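Local structure of ORF10 (6RIW) at residues G116-N121 with F190-A195; L170-P175 with T661-E666. The protein probably elongates acyl chains by decarboxylative condensation in polyunsaturated fatty acid synthesis, this chain being the ketosynthase-chain length factor didomain of a longer synthase. One frame throughout, in Å; residues are numbered along the deposited sequence.

Contact 1. Residues G116-N121 with F190-A195; sequences GVILGN and FALDAA
Two neighbouring parallel strands in the core of the ketosynthase domain meet here, with Ile118 opposite Phe190, Leu119 opposite Ala191 and Gly120 opposite Leu192. Leu119 uses both backbone polar groups toward the partner strand: its N donates to Phe190 O (3.1 Å), and its O accepts from Leu192 N (2.9 Å). Next along the ladder Asn121 N donates to Leu192 O at 3.0 Å, whereas the bond from Phe190 N to Val117 O at the other end is weak. Ala191 CA adds a short CA-H...O contact of 3.1 Å to Leu119 O. On one face of the sheet, Phe190 has CG between its backbone N and carbonyl carbon (chi1 59°), which stands the ring beside Ile118; Ile118 CG1 lies over the ring face, 4.2 Å from the centroid, and CD1 lies on the same side of the ring, nearest CZ (3.7 Å). Ile118 CG2 extends the apolar row to Leu192 CD2 (3.6 Å). Tyr209 and Leu205 of helix 198-211 cover the same face. These strands belong to the thiolase fold, in which the turn after strand 189-193, just ahead of helix 198-211, is where active ketosynthases carry the nucleophilic cysteine. That turn begins as an Asx turn: Asp193 OD1 accepts Ala195 N at 2.8 Å, met from above the carboxylate plane, while Asp193 CB lies against Asn121 O.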
# COMPACT_ATOMS: atom_id res chain seq x y z
N GLY A 116 1.30 8.69 17.15
CA GLY A 116 1.63 8.17 15.84
C GLY A 116 0.37 7.97 15.01
O GLY A 116 -0.74 8.27 15.44
N VAL A 117 0.56 7.47 13.78
CA VAL A 117 -0.59 7.20 12.90
C VAL A 117 -0.27 5.99 12.02
O VAL A 117 0.82 5.90 11.45
CB VAL A 117 -0.99 8.42 12.06
CG1 VAL A 117 0.21 9.04 11.32
CG2 VAL A 117 -2.14 8.06 11.09
N ILE A 118 -1.22 5.06 11.92
CA ILE A 118 -1.14 3.93 10.99
C ILE A 118 -2.35 3.99 10.07
O ILE A 118 -3.49 4.02 10.53
CB ILE A 118 -1.05 2.57 11.72
CG1 ILE A 118 0.21 2.53 12.59
CG2 ILE A 118 -1.02 1.43 10.71
CD1 ILE A 118 0.29 1.30 13.51
N LEU A 119 -2.11 4.00 8.75
CA LEU A 119 -3.15 4.29 7.77
C LEU A 119 -3.28 3.13 6.79
O LEU A 119 -2.32 2.83 6.08
CB LEU A 119 -2.81 5.58 7.00
CG LEU A 119 -3.77 6.01 5.89
CD1 LEU A 119 -5.04 6.54 6.52
CD2 LEU A 119 -3.09 7.06 4.98
N GLY A 120 -4.45 2.50 6.73
CA GLY A 120 -4.71 1.56 5.65
C GLY A 120 -4.92 2.30 4.33
O GLY A 120 -5.58 3.34 4.29
N ASN A 121 -4.37 1.76 3.24
CA ASN A 121 -4.38 2.50 1.98
C ASN A 121 -4.14 1.55 0.80
O ASN A 121 -3.40 0.57 0.93
CB ASN A 121 -3.32 3.61 2.00
CG ASN A 121 -3.41 4.55 0.82
OD1 ASN A 121 -4.46 4.68 0.19
ND2 ASN A 121 -2.30 5.21 0.51
N PHE A 190 3.23 5.06 9.36
CA PHE A 190 3.37 4.35 8.10
C PHE A 190 1.98 4.02 7.58
O PHE A 190 0.98 4.17 8.29
CB PHE A 190 4.23 3.08 8.23
CG PHE A 190 3.70 2.05 9.23
CD1 PHE A 190 4.05 2.12 10.57
CD2 PHE A 190 2.91 0.98 8.79
CE1 PHE A 190 3.57 1.13 11.49
CE2 PHE A 190 2.46 -0.00 9.67
CZ PHE A 190 2.78 0.07 11.03
N ALA A 191 1.92 3.65 6.31
CA ALA A 191 0.72 3.10 5.70
C ALA A 191 0.89 1.59 5.54
O ALA A 191 2.02 1.08 5.47
CB ALA A 191 0.44 3.75 4.35
N LEU A 192 -0.23 0.88 5.47
CA LEU A 192 -0.19 -0.55 5.23
C LEU A 192 -1.32 -0.93 4.28
O LEU A 192 -2.29 -0.18 4.10
CB LEU A 192 -0.29 -1.37 6.54
CG LEU A 192 -1.59 -1.28 7.36
CD1 LEU A 192 -2.71 -2.20 6.85
CD2 LEU A 192 -1.29 -1.64 8.82
N ASP A 193 -1.21 -2.13 3.70
CA ASP A 193 -2.24 -2.69 2.83
C ASP A 193 -2.44 -4.14 3.25
O ASP A 193 -1.50 -4.94 3.19
CB ASP A 193 -1.82 -2.59 1.35
CG ASP A 193 -2.87 -3.12 0.35
OD1 ASP A 193 -4.05 -3.38 0.71
OD2 ASP A 193 -2.49 -3.24 -0.86
N ALA A 194 -3.64 -4.45 3.70
CA ALA A 194 -4.12 -5.82 3.92
C ALA A 194 -5.45 -6.01 3.19
O ALA A 194 -6.33 -6.72 3.68
CB ALA A 194 -4.27 -6.12 5.41
N ALA A 195 -5.61 -5.35 2.04
CA ALA A 195 -6.84 -5.36 1.22
C ALA A 195 -8.02 -5.01 2.12
O ALA A 195 -7.91 -4.05 2.90
CB ALA A 195 -6.96 -6.69 0.46

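Contact 2. Residues L170-P175 with T661-E666; sequences LVAGYP and TVSAEE
Glu665 reaches the start of helix 174-183 by a curled side chain: CG stands anti to its own carbonyl carbon (chi1 -60°), and a second bend at chi2 (-53°) turns the carboxylate in between Leu170 and Tyr174, with OE2 at Tyr174 N. The contact joins the two thiolase-fold halves of the didomain, residues 170-175 from the ketosynthase and 661-666 from the chain length factor, where strand 659-663 gives way to a turn. OE2 takes the Tyr174 backbone N-H at 2.8 Å, a weak bond because the angle at the hydrogen is only 129°. A water bridges the two segments, accepting from Gly173 N (2.9 Å) and donating to OE2. Two consecutive N-H groups at the helix start thus face one carboxylate oxygen, directly or through water, which would probably favour its negative charge. With alanine at this position the carboxylate is gone, and Tyr174 N and the water would probably lose their acceptor, with a gap opening beside Leu170. The lack of a side chain on Gly173 allows a close backbone approach, its CA lying 4.3 Å from Ser663 CA and 3.4 Å from Ser663 O. Ser663 OG, hydrogen-bonded to Met582 O, also rests against Ala172 CB at 3.4 Å. The other carboxylate oxygen, Glu665 OE1, packs on an apolar neighbour, 3.6 Å from Leu170 CD2.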
# COMPACT_ATOMS: atom_id res chain seq x y z
N LEU A 170 3.04 9.89 -4.99
CA LEU A 170 3.50 9.15 -3.82
C LEU A 170 2.26 8.58 -3.12
O LEU A 170 1.80 9.05 -2.07
CB LEU A 170 4.31 10.05 -2.89
CG LEU A 170 5.50 10.81 -3.54
CD1 LEU A 170 6.15 11.74 -2.54
CD2 LEU A 170 6.53 9.82 -4.08
N VAL A 171 1.70 7.56 -3.76
CA VAL A 171 0.33 7.17 -3.42
C VAL A 171 0.29 6.33 -2.15
O VAL A 171 -0.57 6.55 -1.28
CB VAL A 171 -0.29 6.44 -4.63
CG1 VAL A 171 -1.53 5.67 -4.20
CG2 VAL A 171 -0.65 7.45 -5.74
N ALA A 172 1.19 5.36 -2.00
CA ALA A 172 1.02 4.36 -0.95
C ALA A 172 1.37 4.90 0.45
O ALA A 172 0.55 4.85 1.37
CB ALA A 172 1.84 3.10 -1.27
N GLY A 173 2.58 5.43 0.62
CA GLY A 173 3.06 5.74 1.96
C GLY A 173 2.97 7.20 2.37
O GLY A 173 2.64 7.51 3.51
N TYR A 174 3.26 8.11 1.44
CA TYR A 174 3.27 9.53 1.78
C TYR A 174 1.98 10.04 2.45
O TYR A 174 2.09 10.93 3.31
CB TYR A 174 3.56 10.36 0.52
CG TYR A 174 3.71 11.84 0.80
CD1 TYR A 174 4.72 12.31 1.64
CD2 TYR A 174 2.84 12.77 0.22
CE1 TYR A 174 4.87 13.68 1.91
CE2 TYR A 174 2.97 14.14 0.48
CZ TYR A 174 3.99 14.59 1.33
OH TYR A 174 4.12 15.94 1.57
N PRO A 175 0.78 9.55 2.13
CA PRO A 175 -0.41 10.08 2.84
C PRO A 175 -0.31 9.96 4.35
O PRO A 175 -0.80 10.85 5.07
CB PRO A 175 -1.55 9.24 2.27
CG PRO A 175 -1.09 8.97 0.83
CD PRO A 175 0.40 8.70 0.99
N THR A 661 1.64 -5.33 3.07
CA THR A 661 2.65 -4.37 2.62
C THR A 661 2.71 -3.22 3.62
O THR A 661 1.74 -2.94 4.33
CB THR A 661 2.38 -3.84 1.20
OG1 THR A 661 1.18 -3.08 1.18
CG2 THR A 661 2.29 -5.00 0.22
N VAL A 662 3.88 -2.58 3.67
CA VAL A 662 4.15 -1.44 4.53
C VAL A 662 4.78 -0.38 3.63
O VAL A 662 5.71 -0.68 2.89
CB VAL A 662 5.13 -1.80 5.68
CG1 VAL A 662 5.54 -0.56 6.45
CG2 VAL A 662 4.47 -2.82 6.63
N SER A 663 4.25 0.84 3.68
CA SER A 663 4.72 1.91 2.81
C SER A 663 5.07 3.13 3.65
O SER A 663 4.22 3.65 4.38
CB SER A 663 3.66 2.25 1.75
OG SER A 663 3.35 1.11 0.97
N ALA A 664 6.32 3.57 3.56
CA ALA A 664 6.73 4.80 4.23
C ALA A 664 7.83 5.46 3.40
O ALA A 664 8.82 5.95 3.94
CB ALA A 664 7.20 4.54 5.67
N GLU A 665 7.68 5.43 2.08
CA GLU A 665 8.61 6.06 1.12
C GLU A 665 10.00 5.43 1.31
O GLU A 665 10.10 4.20 1.48
CB GLU A 665 8.55 7.58 1.28
CG GLU A 665 7.15 8.19 1.03
CD GLU A 665 6.56 7.78 -0.31
OE1 GLU A 665 7.34 7.70 -1.30
OE2 GLU A 665 5.34 7.50 -0.38
N GLU A 666 11.08 6.21 1.28
CA GLU A 666 12.40 5.59 1.38
C GLU A 666 12.59 4.88 2.71
O GLU A 666 13.39 3.93 2.79
CB GLU A 666 13.51 6.65 1.20
CG GLU A 666 13.61 7.19 -0.24
CD GLU A 666 12.81 8.49 -0.44
OE1 GLU A 666 11.70 8.62 0.14
OE2 GLU A 666 13.28 9.37 -1.20
O HOH W 1 4.70 5.17 -1.37

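Contacts 1 and 2 lie about 9 Å apart between centres, and strand 189-193 ties them together: it pairs in parallel with strand 115-120 inside the ketosynthase and antiparallel with strand 659-663 of the chain length factor. Ala191 O probably accepts from Ser663 N at 2.9 Å, across the boundary between the two domains. Within the ketosynthase, Asn121 ND2 is probably hydrogen-bonded to Ala172 O (3.0 Å), joining segment 116-121 to the loop that meets Glu665. Segment 190-195 runs into the turn that carries the nucleophile in active ketosynthases; Ala195 and Glu665 stand at corresponding places, consistent with 661-666 being its counterpart in the chain length factor. Both contacts lie away from the magnesium site at Met1 and Lys286.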